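Carbon monoxide dehydrogenase (Thermococcus sp. AM4, PDB 6T7J) probably catalyses the reversible oxidation of carbon monoxide to carbon dioxide with a ferredoxin-type electron partner, at a nickel-iron-sulfur cluster, which lacks its nickel in this structure. Local coordinates at residues E160-L172 / A186-C198. Numbering follows the deposited sequence.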
ATOM      1  N   GLU A 160      -2.257 -18.533  -1.203  1.00 57.60           N
ATOM      2  CA  GLU A 160      -1.041 -17.761  -0.913  1.00 50.48           C
ATOM      3  C   GLU A 160      -1.316 -16.264  -0.716  1.00 50.31           C
ATOM      4  O   GLU A 160      -0.587 -15.592   0.028  1.00 43.90           O
ATOM      5  CB  GLU A 160      -0.015 -17.936  -2.022  1.00 51.38           C
ATOM      6  CG  GLU A 160       0.591 -19.317  -2.099  1.00 50.10           C
ATOM      7  CD  GLU A 160       1.521 -19.620  -0.938  1.00 54.38           C
ATOM      8  OE1 GLU A 160       1.018 -19.957   0.155  1.00 46.90           O
ATOM      9  OE2 GLU A 160       2.755 -19.531  -1.121  1.00 55.00           O
ATOM     10  N   PHE A 161      -2.339 -15.713  -1.376  1.00 48.79           N
ATOM     11  CA  PHE A 161      -2.566 -14.274  -1.277  1.00 48.24           C
ATOM     12  C   PHE A 161      -3.164 -13.873   0.065  1.00 53.98           C
ATOM     13  O   PHE A 161      -2.861 -12.784   0.567  1.00 48.97           O
ATOM     14  CB  PHE A 161      -3.461 -13.798  -2.416  1.00 50.18           C
ATOM     15  CG  PHE A 161      -2.883 -14.046  -3.769  1.00 53.20           C
ATOM     16  CD1 PHE A 161      -1.910 -13.205  -4.283  1.00 55.95           C
ATOM     17  CD2 PHE A 161      -3.294 -15.134  -4.519  1.00 50.05           C
ATOM     18  CE1 PHE A 161      -1.365 -13.436  -5.528  1.00 49.85           C
ATOM     19  CE2 PHE A 161      -2.754 -15.371  -5.764  1.00 55.18           C
ATOM     20  CZ  PHE A 161      -1.790 -14.518  -6.271  1.00 52.72           C
ATOM     21  N   GLY A 162      -3.998 -14.717   0.668  1.00 52.87           N
ATOM     22  CA  GLY A 162      -4.694 -14.251   1.852  1.00 55.33           C
ATOM     23  C   GLY A 162      -4.987 -15.231   2.971  1.00 59.38           C
ATOM     24  O   GLY A 162      -5.929 -15.006   3.736  1.00 54.75           O
ATOM     25  N   LYS A 163      -4.198 -16.296   3.101  1.00 59.81           N
ATOM     26  CA  LYS A 163      -4.444 -17.273   4.154  1.00 56.08           C
ATOM     27  C   LYS A 163      -4.366 -16.601   5.524  1.00 57.68           C
ATOM     28  O   LYS A 163      -3.543 -15.700   5.728  1.00 62.75           O
ATOM     29  CB  LYS A 163      -3.440 -18.426   4.069  1.00 49.95           C
ATOM     30  CG  LYS A 163      -1.991 -17.991   3.965  1.00 50.18           C
ATOM     31  CD  LYS A 163      -1.134 -19.085   3.343  1.00 57.94           C
ATOM     32  CE  LYS A 163      -0.805 -20.171   4.351  1.00 47.92           C
ATOM     33  NZ  LYS A 163      -0.038 -19.639   5.509  1.00 48.74           N
ATOM     34  N   PRO A 164      -5.198 -17.014   6.486  1.00 61.18           N
ATOM     35  CA  PRO A 164      -5.349 -16.245   7.727  1.00 62.31           C
ATOM     36  C   PRO A 164      -4.363 -16.581   8.835  1.00 61.19           C
ATOM     37  O   PRO A 164      -4.289 -15.823   9.812  1.00 68.03           O
ATOM     38  CB  PRO A 164      -6.774 -16.608   8.159  1.00 63.63           C
ATOM     39  CG  PRO A 164      -6.936 -18.028   7.699  1.00 65.77           C
ATOM     40  CD  PRO A 164      -6.036 -18.226   6.493  1.00 67.45           C
ATOM     41  N   GLY A 165      -3.621 -17.675   8.726  1.00 55.89           N
ATOM     42  CA  GLY A 165      -2.723 -18.061   9.791  1.00 63.70           C
ATOM     43  C   GLY A 165      -1.380 -17.367   9.710  1.00 63.05           C
ATOM     44  O   GLY A 165      -1.027 -16.727   8.720  1.00 68.30           O
ATOM     45  N   ASP A 166      -0.618 -17.495  10.793  1.00 64.43           N
ATOM     46  CA  ASP A 166       0.764 -17.044  10.818  1.00 61.68           C
ATOM     47  C   ASP A 166       1.726 -18.112  10.315  1.00 61.90           C
ATOM     48  O   ASP A 166       2.941 -17.976  10.496  1.00 61.99           O
ATOM     49  CB  ASP A 166       1.152 -16.598  12.230  1.00 63.35           C
ATOM     50  CG  ASP A 166       0.957 -15.106  12.440  1.00 71.64           C
ATOM     51  OD1 ASP A 166      -0.089 -14.576  12.006  1.00 71.20           O
ATOM     52  OD2 ASP A 166       1.850 -14.462  13.032  1.00 74.26           O
ATOM     53  N   GLU A 167       1.206 -19.169   9.697  1.00 61.30           N
ATOM     54  CA  GLU A 167       2.050 -20.157   9.054  1.00 59.31           C
ATOM     55  C   GLU A 167       2.724 -19.542   7.828  1.00 56.60           C
ATOM     56  O   GLU A 167       2.166 -18.644   7.192  1.00 59.75           O
ATOM     57  CB  GLU A 167       1.226 -21.375   8.640  1.00 58.00           C
ATOM     58  CG  GLU A 167       0.962 -22.363   9.769  1.00 64.02           C
ATOM     59  CD  GLU A 167      -0.337 -22.083  10.503  1.00 66.73           C
ATOM     60  OE1 GLU A 167      -1.101 -23.041  10.752  1.00 65.80           O
ATOM     61  OE2 GLU A 167      -0.592 -20.906  10.836  1.00 71.13           O
ATOM     62  N   PRO A 168       3.923 -20.001   7.482  1.00 59.57           N
ATOM     63  CA  PRO A 168       4.629 -19.423   6.334  1.00 49.78           C
ATOM     64  C   PRO A 168       3.948 -19.768   5.018  1.00 47.64           C
ATOM     65  O   PRO A 168       3.168 -20.717   4.915  1.00 54.18           O
ATOM     66  CB  PRO A 168       6.025 -20.055   6.413  1.00 48.10           C
ATOM     67  CG  PRO A 168       6.130 -20.610   7.802  1.00 48.12           C
ATOM     68  CD  PRO A 168       4.742 -21.002   8.184  1.00 56.20           C
ATOM     69  N   LEU A 169       4.263 -18.967   4.002  1.00 49.57           N
ATOM     70  CA  LEU A 169       3.727 -19.190   2.666  1.00 48.26           C
ATOM     71  C   LEU A 169       4.083 -20.586   2.172  1.00 52.26           C
ATOM     72  O   LEU A 169       5.199 -21.072   2.382  1.00 51.72           O
ATOM     73  CB  LEU A 169       4.273 -18.138   1.700  1.00 49.34           C
ATOM     74  CG  LEU A 169       3.606 -16.764   1.725  1.00 51.21           C
ATOM     75  CD1 LEU A 169       4.446 -15.760   0.966  1.00 45.52           C
ATOM     76  CD2 LEU A 169       2.206 -16.845   1.133  1.00 47.66           C
ATOM     77  N   ARG A 170       3.122 -21.234   1.509  1.00 48.77           N
ATOM     78  CA  ARG A 170       3.342 -22.596   1.031  1.00 48.65           C
ATOM     79  C   ARG A 170       4.478 -22.656   0.017  1.00 47.97           C
ATOM     80  O   ARG A 170       5.309 -23.571   0.061  1.00 50.50           O
ATOM     81  CB  ARG A 170       2.055 -23.154   0.425  1.00 44.82           C
ATOM     82  CG  ARG A 170       0.874 -23.154   1.380  1.00 56.85           C
ATOM     83  CD  ARG A 170       0.985 -24.275   2.399  1.00 57.96           C
ATOM     84  NE  ARG A 170       1.081 -25.582   1.758  1.00 62.10           N
ATOM     85  CZ  ARG A 170       0.043 -26.376   1.521  1.00 56.52           C
ATOM     86  NH1 ARG A 170       0.226 -27.549   0.931  1.00 55.30           N
ATOM     87  NH2 ARG A 170      -1.179 -25.999   1.873  1.00 55.02           N
ATOM     88  N   MET A 171       4.543 -21.679  -0.894  1.00 46.79           N
ATOM     89  CA  MET A 171       5.554 -21.702  -1.946  1.00 48.75           C
ATOM     90  C   MET A 171       6.976 -21.677  -1.394  1.00 52.84           C
ATOM     91  O   MET A 171       7.918 -22.016  -2.122  1.00 51.54           O
ATOM     92  CB  MET A 171       5.344 -20.528  -2.904  1.00 46.03           C
ATOM     93  CG  MET A 171       4.105 -20.653  -3.775  1.00 52.05           C
ATOM     94  SD  MET A 171       4.224 -21.986  -4.982  1.00 48.36           S
ATOM     95  CE  MET A 171       5.155 -21.179  -6.278  1.00 46.39           C
ATOM     96  N   LEU A 172       7.152 -21.304  -0.123  1.00 48.09           N
ATOM     97  CA  LEU A 172       8.466 -21.371   0.507  1.00 54.28           C
ATOM     98  C   LEU A 172       9.040 -22.783   0.510  1.00 53.95           C
ATOM     99  O   LEU A 172      10.238 -22.944   0.770  1.00 55.10           O
ATOM    100  CB  LEU A 172       8.396 -20.839   1.941  1.00 47.55           C
ATOM    101  CG  LEU A 172       8.166 -19.334   2.096  1.00 52.41           C
ATOM    102  CD1 LEU A 172       8.368 -18.909   3.539  1.00 49.46           C
ATOM    103  CD2 LEU A 172       9.078 -18.550   1.170  1.00 43.51           C
ATOM    104  N   ALA A 186      15.532 -14.623  11.816  1.00 53.88           N
ATOM    105  CA  ALA A 186      15.279 -13.197  11.643  1.00 51.24           C
ATOM    106  C   ALA A 186      13.815 -12.836  11.865  1.00 54.49           C
ATOM    107  O   ALA A 186      13.510 -11.665  12.120  1.00 51.05           O
ATOM    108  CB  ALA A 186      15.718 -12.750  10.249  1.00 50.63           C
ATOM    109  N   GLY A 187      12.908 -13.806  11.771  1.00 50.75           N
ATOM    110  CA  GLY A 187      11.494 -13.529  11.936  1.00 48.44           C
ATOM    111  C   GLY A 187      10.857 -12.820  10.763  1.00 50.70           C
ATOM    112  O   GLY A 187       9.943 -12.013  10.959  1.00 51.48           O
ATOM    113  N   VAL A 188      11.310 -13.105   9.543  1.00 46.42           N
ATOM    114  CA  VAL A 188      10.829 -12.426   8.348  1.00 44.97           C
ATOM    115  C   VAL A 188      10.101 -13.387   7.407  1.00 48.42           C
ATOM    116  O   VAL A 188       9.911 -13.080   6.233  1.00 46.24           O
ATOM    117  CB  VAL A 188      11.982 -11.708   7.620  1.00 45.97           C
ATOM    118  CG1 VAL A 188      12.646 -10.692   8.540  1.00 45.05           C
ATOM    119  CG2 VAL A 188      12.999 -12.719   7.108  1.00 45.87           C
ATOM    120  N   LEU A 189       9.697 -14.549   7.906  1.00 44.10           N
ATOM    121  CA  LEU A 189       8.983 -15.510   7.078  1.00 43.41           C
ATOM    122  C   LEU A 189       7.640 -14.927   6.653  1.00 45.35           C
ATOM    123  O   LEU A 189       6.832 -14.557   7.521  1.00 42.82           O
ATOM    124  CB  LEU A 189       8.776 -16.825   7.827  1.00 42.64           C
ATOM    125  CG  LEU A 189       9.989 -17.756   7.910  1.00 48.77           C
ATOM    126  CD1 LEU A 189       9.715 -18.920   8.847  1.00 43.55           C
ATOM    127  CD2 LEU A 189      10.381 -18.258   6.530  1.00 48.37           C
ATOM    128  N   PRO A 190       7.363 -14.811   5.358  1.00 43.23           N
ATOM    129  CA  PRO A 190       6.081 -14.251   4.924  1.00 40.82           C
ATOM    130  C   PRO A 190       4.942 -15.239   5.115  1.00 43.15           C
ATOM    131  O   PRO A 190       5.107 -16.452   4.967  1.00 47.97           O
ATOM    132  CB  PRO A 190       6.312 -13.947   3.441  1.00 41.77           C
ATOM    133  CG  PRO A 190       7.350 -14.931   3.021  1.00 45.12           C
ATOM    134  CD  PRO A 190       8.235 -15.160   4.221  1.00 45.87           C
ATOM    135  N   ARG A 191       3.768 -14.699   5.439  1.00 45.97           N
ATOM    136  CA  ARG A 191       2.594 -15.497   5.770  1.00 43.10           C
ATOM    137  C   ARG A 191       1.533 -15.482   4.679  1.00 45.21           C
ATOM    138  O   ARG A 191       1.083 -16.543   4.238  1.00 51.52           O
ATOM    139  CB  ARG A 191       1.997 -15.001   7.095  1.00 46.33           C
ATOM    140  CG  ARG A 191       3.008 -14.947   8.233  1.00 45.75           C
ATOM    141  CD  ARG A 191       2.661 -13.867   9.243  1.00 47.17           C
ATOM    142  NE  ARG A 191       2.781 -12.529   8.674  1.00 45.32           N
ATOM    143  CZ  ARG A 191       2.617 -11.405   9.364  1.00 46.06           C
ATOM    144  NH1 ARG A 191       2.743 -10.232   8.759  1.00 47.51           N
ATOM    145  NH2 ARG A 191       2.325 -11.452  10.656  1.00 48.70           N
ATOM    146  N   ALA A 192       1.112 -14.299   4.237  1.00 46.43           N
ATOM    147  CA  ALA A 192       0.197 -14.163   3.111  1.00 45.07           C
ATOM    148  C   ALA A 192       0.520 -12.853   2.407  1.00 42.76           C
ATOM    149  O   ALA A 192       0.695 -11.825   3.067  1.00 46.40           O
ATOM    150  CB  ALA A 192      -1.266 -14.192   3.566  1.00 47.64           C
ATOM    151  N   ILE A 193       0.583 -12.894   1.076  1.00 48.22           N
ATOM    152  CA  ILE A 193       1.200 -11.807   0.313  1.00 45.69           C
ATOM    153  C   ILE A 193       0.446 -10.498   0.519  1.00 44.96           C
ATOM    154  O   ILE A 193       1.024  -9.479   0.931  1.00 44.73           O
ATOM    155  CB  ILE A 193       1.274 -12.174  -1.179  1.00 46.50           C
ATOM    156  CG1 ILE A 193       1.778 -13.605  -1.366  1.00 45.49           C
ATOM    157  CG2 ILE A 193       2.182 -11.214  -1.884  1.00 44.34           C
ATOM    158  CD1 ILE A 193       1.756 -14.074  -2.815  1.00 46.95           C
ATOM    159  N   ASP A 194      -0.853 -10.501   0.201  1.00 45.94           N
ATOM    160  CA  ASP A 194      -1.661  -9.297   0.362  1.00 44.92           C
ATOM    161  C   ASP A 194      -1.616  -8.788   1.795  1.00 44.30           C
ATOM    162  O   ASP A 194      -1.627  -7.572   2.022  1.00 45.43           O
ATOM    163  CB  ASP A 194      -3.104  -9.572  -0.065  1.00 44.26           C
ATOM    164  CG  ASP A 194      -3.224  -9.896  -1.545  1.00 51.55           C
ATOM    165  OD1 ASP A 194      -2.219  -9.756  -2.273  1.00 47.43           O
ATOM    166  OD2 ASP A 194      -4.327 -10.292  -1.981  1.00 59.54           O
ATOM    167  N   ARG A 195      -1.531  -9.697   2.771  1.00 42.29           N
ATOM    168  CA  ARG A 195      -1.380  -9.269   4.156  1.00 44.51           C
ATOM    169  C   ARG A 195      -0.058  -8.541   4.369  1.00 48.19           C
ATOM    170  O   ARG A 195      -0.003  -7.557   5.109  1.00 48.27           O
ATOM    171  CB  ARG A 195      -1.484 -10.458   5.109  1.00 41.90           C
ATOM    172  CG  ARG A 195      -1.282 -10.055   6.563  1.00 38.14           C
ATOM    173  CD  ARG A 195      -0.987 -11.233   7.464  1.00 43.65           C
ATOM    174  NE  ARG A 195      -0.883 -10.813   8.859  1.00 50.27           N
ATOM    175  CZ  ARG A 195      -0.906 -11.644   9.894  1.00 51.20           C
ATOM    176  NH1 ARG A 195      -0.807 -11.171  11.129  1.00 55.05           N
ATOM    177  NH2 ARG A 195      -1.027 -12.951   9.694  1.00 55.10           N
ATOM    178  N   GLU A 196       1.020  -9.009   3.733  1.00 42.13           N
ATOM    179  CA  GLU A 196       2.302  -8.325   3.884  1.00 48.81           C
ATOM    180  C   GLU A 196       2.248  -6.918   3.298  1.00 46.76           C
ATOM    181  O   GLU A 196       2.723  -5.955   3.920  1.00 45.04           O
ATOM    182  CB  GLU A 196       3.423  -9.139   3.230  1.00 47.31           C
ATOM    183  CG  GLU A 196       3.511 -10.595   3.680  1.00 44.29           C
ATOM    184  CD  GLU A 196       3.668 -10.753   5.182  1.00 42.32           C
ATOM    185  OE1 GLU A 196       4.200  -9.831   5.834  1.00 45.19           O
ATOM    186  OE2 GLU A 196       3.262 -11.808   5.716  1.00 41.00           O
ATOM    187  N   VAL A 197       1.660  -6.779   2.104  1.00 43.64           N
ATOM    188  CA  VAL A 197       1.519  -5.454   1.497  1.00 40.99           C
ATOM    189  C   VAL A 197       0.698  -4.538   2.403  1.00 47.32           C
ATOM    190  O   VAL A 197       1.081  -3.389   2.684  1.00 46.95           O
ATOM    191  CB  VAL A 197       0.890  -5.568   0.095  1.00 43.86           C
ATOM    192  CG1 VAL A 197       0.331  -4.222  -0.354  1.00 44.11           C
ATOM    193  CG2 VAL A 197       1.911  -6.086  -0.908  1.00 40.22           C
ATOM    194  N   CYS A 198      -0.441  -5.041   2.885  1.00 44.31           N
ATOM    195  CA  CYS A 198      -1.319  -4.224   3.714  1.00 39.23           C
ATOM    196  C   CYS A 198      -0.653  -3.862   5.037  1.00 48.05           C
ATOM    197  O   CYS A 198      -0.845  -2.754   5.553  1.00 41.68           O
ATOM    198  CB  CYS A 198      -2.640  -4.960   3.936  1.00 43.65           C
ATOM    199  SG  CYS A 198      -3.618  -4.397   5.331  1.00 51.14           S
TER
HETATM  200  O   HOH W   1      -1.760 -14.355   7.016  1.00 52.24           O
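The N-terminus of helix 193-203 docks on residues 160-162 and the loop after them, in the helical part of this Prismane/CO dehydrogenase family chain. Ala192 is the N-cap residue. The first two helical amides run to the carbonyls of Glu160 and Phe161: Ile193 N donates to Glu160 O (3.1 Å, 166°), and Asp194 N to Phe161 O on a lone pair. Ala192 CB packs 3.5 Å from Lys163 O. Further along, Leu169 N donates to Pro190 O (2.8 Å). The Leu169 side chain crosses Pro190 at about a right angle, with CD1 on the ring carbons and CD2 against Arg191 O. Phe161 and Ile193 lie side by side, while Asp194 OD1 sits at the ring edge; Asp194 OD2 has its salt bridge with Arg105. Asp166 of the loop joins Arg191, Arg195 and Glu196 in a salt-bridge network. Arg191 grips Glu196 side-on through NE and NH1, and NH1 also pairs with Glu199. This grip probably fixes the rotation of its guanidinium. Arg195 CZ lies 3.3 Å above one face of that group, offset toward its rim. Glu196, Glu199 and Asp166 together probably offset the charge of the two arginines; the Asp166 OD2 to Arg191 NH2 pair is long. Arg195, extended from CG to NE, carries NH2 to Asp166 OD1 (3.0 Å), arriving from above the carboxylate plane. A water accepts from the same NH2 and donates to Lys163 O (2.6 Å) and Gly165 O (3.0 Å).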